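Local coordinates for protein putative mandelate racemase (Zymomonas mobilis, PDB 2OX4) that binds a magnesium ion in an enolase-superfamily barrel and is probably a lyase of the mandelate racemase type, at residues Y240-T245 with S265-Y270; V286-L291 with T313-V318. All blocks are in the same frame, centred on the assembly; numbering follows the deposited sequence.

Interaction 1. Residues Y240-T245 with S265-Y270; sequences YEEINT and SGERIY. With MG (magnesium ion), chain O.
E241 and E267 meet at a magnesium ion, in the metal site at the C-terminal ends of the barrel strands of the enolase superfamily. E215 is the third carboxylate ligand, and three waters complete the site. E241 OE2 and E267 OE1 lie 3.0 Å apart and both bind the metal, which holds the two acceptors together. E241 reaches it with an extended chain, CG anti to the backbone N (chi1 165°). Its other oxygen, OE1, forms a salt bridge with K166. E267 OE2 takes a hydrogen bond from a metal-bound water and has Y44 as a further partner.

E242 does not touch the metal. Its carboxylate stacks on that of E267, the planes 11° apart. R268 probably offsets this like-charge contact through a side-on salt bridge to E242. R268 NE donates to E242 OE2 at 3.0 Å, on its syn lone pair. NH2 reaches E242 OE1 at 2.8 Å, from above the carboxylate plane. The R268 chain bends at chi3 (-78°) to bring both nitrogens round. F82 of a second subunit makes a cation-pi contact with R268. One water joins E242 OE2, S265 OG and R268 N. Another, bound to magnesium, donates to E242 OE1 at 2.5 Å.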
loop_
_atom_site.group_PDB
_atom_site.type_symbol
_atom_site.label_atom_id
_atom_site.label_comp_id
_atom_site.label_asym_id
_atom_site.label_seq_id
_atom_site.Cartn_x
_atom_site.Cartn_y
_atom_site.Cartn_z
ATOM N N TYR C 240 2.182 22.367 17.200
ATOM C CA TYR C 240 2.551 23.194 16.054
ATOM C C TYR C 240 1.330 23.158 15.151
ATOM O O TYR C 240 0.978 22.090 14.616
ATOM C CB TYR C 240 3.756 22.519 15.378
ATOM C CG TYR C 240 4.503 23.286 14.293
ATOM C CD1 TYR C 240 4.520 24.682 14.247
ATOM C CD2 TYR C 240 5.246 22.581 13.332
ATOM C CE1 TYR C 240 5.243 25.363 13.234
ATOM C CE2 TYR C 240 5.958 23.238 12.332
ATOM C CZ TYR C 240 5.954 24.624 12.290
ATOM O OH TYR C 240 6.671 25.254 11.304
ATOM N N GLU C 241 0.666 24.305 15.022
ATOM C CA GLU C 241 -0.727 24.378 14.548
ATOM C C GLU C 241 -0.841 24.954 13.130
ATOM O O GLU C 241 -0.203 25.969 12.806
ATOM C CB GLU C 241 -1.591 25.207 15.523
ATOM C CG GLU C 241 -2.934 25.635 14.931
ATOM C CD GLU C 241 -3.824 26.413 15.891
ATOM O OE1 GLU C 241 -3.533 26.424 17.104
ATOM O OE2 GLU C 241 -4.833 27.001 15.423
ATOM N N GLU C 242 -1.680 24.309 12.308
ATOM C CA GLU C 242 -2.024 24.771 10.959
ATOM C C GLU C 242 -0.803 25.129 10.114
ATOM O O GLU C 242 -0.609 26.280 9.718
ATOM C CB GLU C 242 -3.035 25.916 10.998
ATOM C CG GLU C 242 -4.482 25.467 11.260
ATOM C CD GLU C 242 -5.476 26.229 10.390
ATOM O OE1 GLU C 242 -5.617 27.451 10.600
ATOM O OE2 GLU C 242 -6.110 25.613 9.501
ATOM N N ILE C 243 0.019 24.125 9.835
ATOM C CA ILE C 243 1.317 24.380 9.223
ATOM C C ILE C 243 1.255 24.444 7.690
ATOM O O ILE C 243 2.239 24.786 7.034
ATOM C CB ILE C 243 2.342 23.352 9.683
ATOM C CG1 ILE C 243 1.999 21.959 9.123
ATOM C CG2 ILE C 243 2.394 23.318 11.225
ATOM C CD1 ILE C 243 3.103 20.930 9.338
ATOM N N ASN C 244 0.098 24.110 7.123
ATOM C CA ASN C 244 -0.090 24.200 5.673
ATOM C C ASN C 244 -1.571 24.321 5.286
ATOM O O ASN C 244 -2.420 24.639 6.125
ATOM C CB ASN C 244 0.593 23.017 4.970
ATOM C CG ASN C 244 -0.146 21.703 5.180
ATOM O OD1 ASN C 244 -0.920 21.556 6.125
ATOM N ND2 ASN C 244 0.078 20.751 4.281
ATOM N N THR C 245 -1.877 24.092 4.016
ATOM C CA THR C 245 -3.266 24.090 3.562
ATOM C C THR C 245 -3.869 22.694 3.812
ATOM O O THR C 245 -3.261 21.686 3.437
ATOM C CB THR C 245 -3.332 24.496 2.076
ATOM O OG1 THR C 245 -2.881 25.854 1.942
ATOM C CG2 THR C 245 -4.753 24.373 1.523
ATOM N N SER C 265 -4.401 20.685 14.095
ATOM C CA SER C 265 -5.204 21.284 13.029
ATOM C C SER C 265 -6.679 21.019 13.286
ATOM O O SER C 265 -7.028 20.047 13.939
ATOM C CB SER C 265 -4.845 20.673 11.677
ATOM O OG SER C 265 -5.438 21.430 10.636
ATOM N N GLY C 266 -7.547 21.878 12.759
ATOM C CA GLY C 266 -8.955 21.547 12.794
ATOM C C GLY C 266 -9.916 22.657 12.487
ATOM O O GLY C 266 -11.056 22.379 12.158
ATOM N N GLU C 267 -9.493 23.914 12.632
ATOM C CA GLU C 267 -10.448 25.003 12.439
ATOM C C GLU C 267 -10.890 25.111 10.987
ATOM O O GLU C 267 -11.942 25.672 10.707
ATOM C CB GLU C 267 -9.898 26.340 12.936
ATOM C CG GLU C 267 -8.762 26.903 12.094
ATOM C CD GLU C 267 -8.038 27.996 12.832
ATOM O OE1 GLU C 267 -7.185 27.662 13.683
ATOM O OE2 GLU C 267 -8.341 29.180 12.579
ATOM N N ARG C 268 -10.092 24.564 10.064
ATOM C CA ARG C 268 -10.503 24.515 8.659
ATOM C C ARG C 268 -10.728 23.076 8.152
ATOM O O ARG C 268 -10.493 22.755 6.980
ATOM C CB ARG C 268 -9.504 25.294 7.795
ATOM C CG ARG C 268 -9.721 26.805 7.875
ATOM C CD ARG C 268 -8.722 27.559 7.016
ATOM N NE ARG C 268 -7.418 27.639 7.673
ATOM C CZ ARG C 268 -6.473 28.505 7.338
ATOM N NH1 ARG C 268 -6.685 29.366 6.340
ATOM N NH2 ARG C 268 -5.325 28.516 8.007
ATOM N N ILE C 269 -11.170 22.207 9.064
ATOM C CA ILE C 269 -11.538 20.822 8.727
ATOM C C ILE C 269 -12.922 20.592 9.345
ATOM O O ILE C 269 -13.157 20.944 10.504
ATOM C CB ILE C 269 -10.521 19.794 9.319
ATOM C CG1 ILE C 269 -9.069 20.108 8.888
ATOM C CG2 ILE C 269 -10.900 18.374 8.925
ATOM C CD1 ILE C 269 -7.973 19.287 9.602
ATOM N N TYR C 270 -13.844 20.027 8.570
ATOM C CA TYR C 270 -15.256 20.028 8.979
ATOM C C TYR C 270 -15.852 18.639 8.874
ATOM O O TYR C 270 -15.653 17.955 7.865
ATOM C CB TYR C 270 -16.081 21.015 8.136
ATOM C CG TYR C 270 -15.312 22.261 7.802
ATOM C CD1 TYR C 270 -15.027 23.205 8.789
ATOM C CD2 TYR C 270 -14.825 22.479 6.506
ATOM C CE1 TYR C 270 -14.304 24.359 8.486
ATOM C CE2 TYR C 270 -14.101 23.627 6.191
ATOM C CZ TYR C 270 -13.850 24.560 7.193
ATOM O OH TYR C 270 -13.128 25.690 6.891
HETATM MG MG MG O . -5.611 28.748 14.583
HETATM O O HOH W 1 -7.352 23.306 9.959
HETATM O O HOH W 2 -4.679 28.638 12.579
HETATM O O HOH W 3 -6.567 30.768 13.814
HETATM O O HOH W 4 -6.575 29.372 16.336
#

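Interaction 2. Residues V286-L291 with T313-V318; sequences VIQPDL and TVQAHV
V286 and I287 pair with T313 and V314 as adjacent parallel strands of the barrel of this enolase-superfamily protein. The two segments continue past the strands toward the metal site.

Backbone hydrogen bonds come first. I287 N donates to T313 O at 2.9 Å, and I287 O accepts from Q315 N. Beyond the regular strands, H317 N reaches P289 O at 2.9 Å. CA-H...O contacts run beside these bonds, among them Q288 CA to Q315 O. A water bridges L291 N and H317 O.

The apolar contacts are few. I287 and V314 lie on one face of the sheet, where I287 CG1 meets V314 CG2 at 3.9 Å. P289 CD touches V314 CG1. I287 and P289 also pack on helix 296-309. On the other face, V286 CG2 lies near T313 OG1.

Two side-chain hydrogen bonds cross the contact. Q288 NE2 donates to Q315 OE1 at 2.9 Å, and the amide planes are 60° apart. The same NE2 makes a weak hydrogen bond to E241 OE1. Y129 OH also bonds Q315 OE1, while Q315 NE2 makes a nearly straight bond to A316 O, so both ends of this amide are held. D290 and H317 form the other pair. H317 CG is anti to the backbone N (chi1 174°), which brings the ring beside D290. ND1 meets D290 OD2 at 2.6 Å, in the ring plane and on the anti side of the carboxylate. D290 OD1 caps the following helix at G292 N.

This His-carboxylate bond helps fix the rotation of the imidazole. With ND1 as donor to D290, the ring turns its NE2 edge toward E267 and the metal site, consistent with the His-Asp pair of mandelate racemase relatives.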
loop_
_atom_site.group_PDB
_atom_site.type_symbol
_atom_site.label_atom_id
_atom_site.label_comp_id
_atom_site.label_asym_id
_atom_site.label_seq_id
_atom_site.Cartn_x
_atom_site.Cartn_y
_atom_site.Cartn_z
ATOM N N VAL C 286 -3.283 16.635 17.862
ATOM C CA VAL C 286 -4.298 17.378 18.615
ATOM C C VAL C 286 -5.232 17.996 17.596
ATOM O O VAL C 286 -4.822 18.855 16.815
ATOM C CB VAL C 286 -3.671 18.508 19.499
ATOM C CG1 VAL C 286 -4.777 19.314 20.226
ATOM C CG2 VAL C 286 -2.664 17.928 20.521
ATOM N N ILE C 287 -6.469 17.520 17.547
ATOM C CA ILE C 287 -7.426 18.065 16.590
ATOM C C ILE C 287 -8.146 19.259 17.185
ATOM O O ILE C 287 -8.400 19.310 18.399
ATOM C CB ILE C 287 -8.470 17.031 16.111
ATOM C CG1 ILE C 287 -9.155 16.351 17.303
ATOM C CG2 ILE C 287 -7.821 16.008 15.132
ATOM C CD1 ILE C 287 -10.513 15.754 16.954
ATOM N N GLN C 288 -8.479 20.217 16.324
ATOM C CA GLN C 288 -9.031 21.484 16.786
ATOM C C GLN C 288 -10.328 21.859 16.080
ATOM O O GLN C 288 -10.425 22.954 15.521
ATOM C CB GLN C 288 -7.989 22.611 16.634
ATOM C CG GLN C 288 -6.645 22.357 17.373
ATOM C CD GLN C 288 -5.548 23.302 16.914
ATOM O OE1 GLN C 288 -5.309 23.448 15.725
ATOM N NE2 GLN C 288 -4.873 23.945 17.862
ATOM N N PRO C 289 -11.352 20.973 16.122
ATOM C CA PRO C 289 -12.598 21.330 15.450
ATOM C C PRO C 289 -13.209 22.537 16.161
ATOM O O PRO C 289 -13.039 22.687 17.383
ATOM C CB PRO C 289 -13.482 20.096 15.673
ATOM C CG PRO C 289 -12.936 19.450 16.874
ATOM C CD PRO C 289 -11.465 19.692 16.839
ATOM N N ASP C 290 -13.862 23.399 15.396
ATOM C CA ASP C 290 -14.663 24.496 15.939
ATOM C C ASP C 290 -16.113 24.023 16.007
ATOM O O ASP C 290 -16.675 23.584 14.997
ATOM C CB ASP C 290 -14.531 25.718 15.010
ATOM C CG ASP C 290 -15.165 26.993 15.589
ATOM O OD1 ASP C 290 -16.356 26.982 15.944
ATOM O OD2 ASP C 290 -14.468 28.017 15.675
ATOM N N LEU C 291 -16.734 24.119 17.185
ATOM C CA LEU C 291 -18.171 23.797 17.314
ATOM C C LEU C 291 -19.041 24.490 16.249
ATOM O O LEU C 291 -19.976 23.891 15.737
ATOM C CB LEU C 291 -18.698 24.146 18.707
ATOM C CG LEU C 291 -18.608 23.125 19.842
ATOM C CD1 LEU C 291 -19.287 23.716 21.057
ATOM C CD2 LEU C 291 -19.289 21.832 19.489
ATOM N N THR C 313 -5.879 13.800 20.821
ATOM C CA THR C 313 -6.659 14.553 21.805
ATOM C C THR C 313 -7.214 15.817 21.182
ATOM O O THR C 313 -6.938 16.099 20.023
ATOM C CB THR C 313 -5.858 14.848 23.081
ATOM O OG1 THR C 313 -4.725 15.649 22.771
ATOM C CG2 THR C 313 -5.419 13.549 23.754
ATOM N N VAL C 314 -8.024 16.556 21.941
ATOM C CA VAL C 314 -8.889 17.570 21.364
ATOM C C VAL C 314 -8.710 18.909 22.077
ATOM O O VAL C 314 -8.682 18.975 23.308
ATOM C CB VAL C 314 -10.385 17.152 21.424
ATOM C CG1 VAL C 314 -11.242 18.146 20.643
ATOM C CG2 VAL C 314 -10.576 15.726 20.881
ATOM N N GLN C 315 -8.580 19.971 21.292
ATOM C CA GLN C 315 -8.753 21.337 21.808
ATOM C C GLN C 315 -9.727 22.037 20.872
ATOM O O GLN C 315 -9.385 22.279 19.726
ATOM C CB GLN C 315 -7.396 22.085 21.780
ATOM C CG GLN C 315 -7.514 23.633 21.973
ATOM C CD GLN C 315 -6.923 24.421 20.817
ATOM O OE1 GLN C 315 -5.709 24.424 20.601
ATOM N NE2 GLN C 315 -7.783 25.097 20.065
ATOM N N ALA C 316 -10.928 22.369 21.343
ATOM C CA ALA C 316 -11.871 23.076 20.489
ATOM C C ALA C 316 -11.211 24.365 20.005
ATOM O O ALA C 316 -10.564 25.070 20.781
ATOM C CB ALA C 316 -13.160 23.380 21.214
ATOM N N HIS C 317 -11.365 24.661 18.725
ATOM C CA HIS C 317 -11.048 25.998 18.239
ATOM C C HIS C 317 -12.124 26.955 18.712
ATOM O O HIS C 317 -13.318 26.728 18.473
ATOM C CB HIS C 317 -10.965 26.025 16.721
ATOM C CG HIS C 317 -10.785 27.397 16.159
ATOM N ND1 HIS C 317 -11.836 28.137 15.660
ATOM C CD2 HIS C 317 -9.680 28.168 16.022
ATOM C CE1 HIS C 317 -11.386 29.307 15.243
ATOM N NE2 HIS C 317 -10.082 29.351 15.450
ATOM N N VAL C 318 -11.702 28.021 19.386
ATOM C CA VAL C 318 -12.654 28.989 19.934
ATOM C C VAL C 318 -12.196 30.395 19.578
ATOM O O VAL C 318 -11.125 30.835 20.011
ATOM C CB VAL C 318 -12.775 28.868 21.479
ATOM C CG1 VAL C 318 -13.856 29.822 22.003
ATOM C CG2 VAL C 318 -13.119 27.437 21.874
HETATM O O HOH W 5 -15.595 25.507 19.318
#

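Overall arrangement
Both contacts are buried and belong to the same barrel sheet, with their centres about 10 Å apart. Interaction 1 sits at the ends of strands 237-241 and 263-265 and in the loops that follow, and interaction 2 starts on strands 286-287 and 313-314. Strand 263-265 pairs with 286-287, and S265 O lies 2.8 Å from Q288 N, a probable hydrogen bond. Their chemistry differs. Interaction 1 is almost wholly charged, built on carboxylates, an arginine, magnesium and water, and other subunits reach it. Interaction 2 buries more surface, 508 against 267 Å², and combines strand pairing with apolar packing. Its polar side chains Q288 and H317 approach E241 and E267, so the two meet beside the metal.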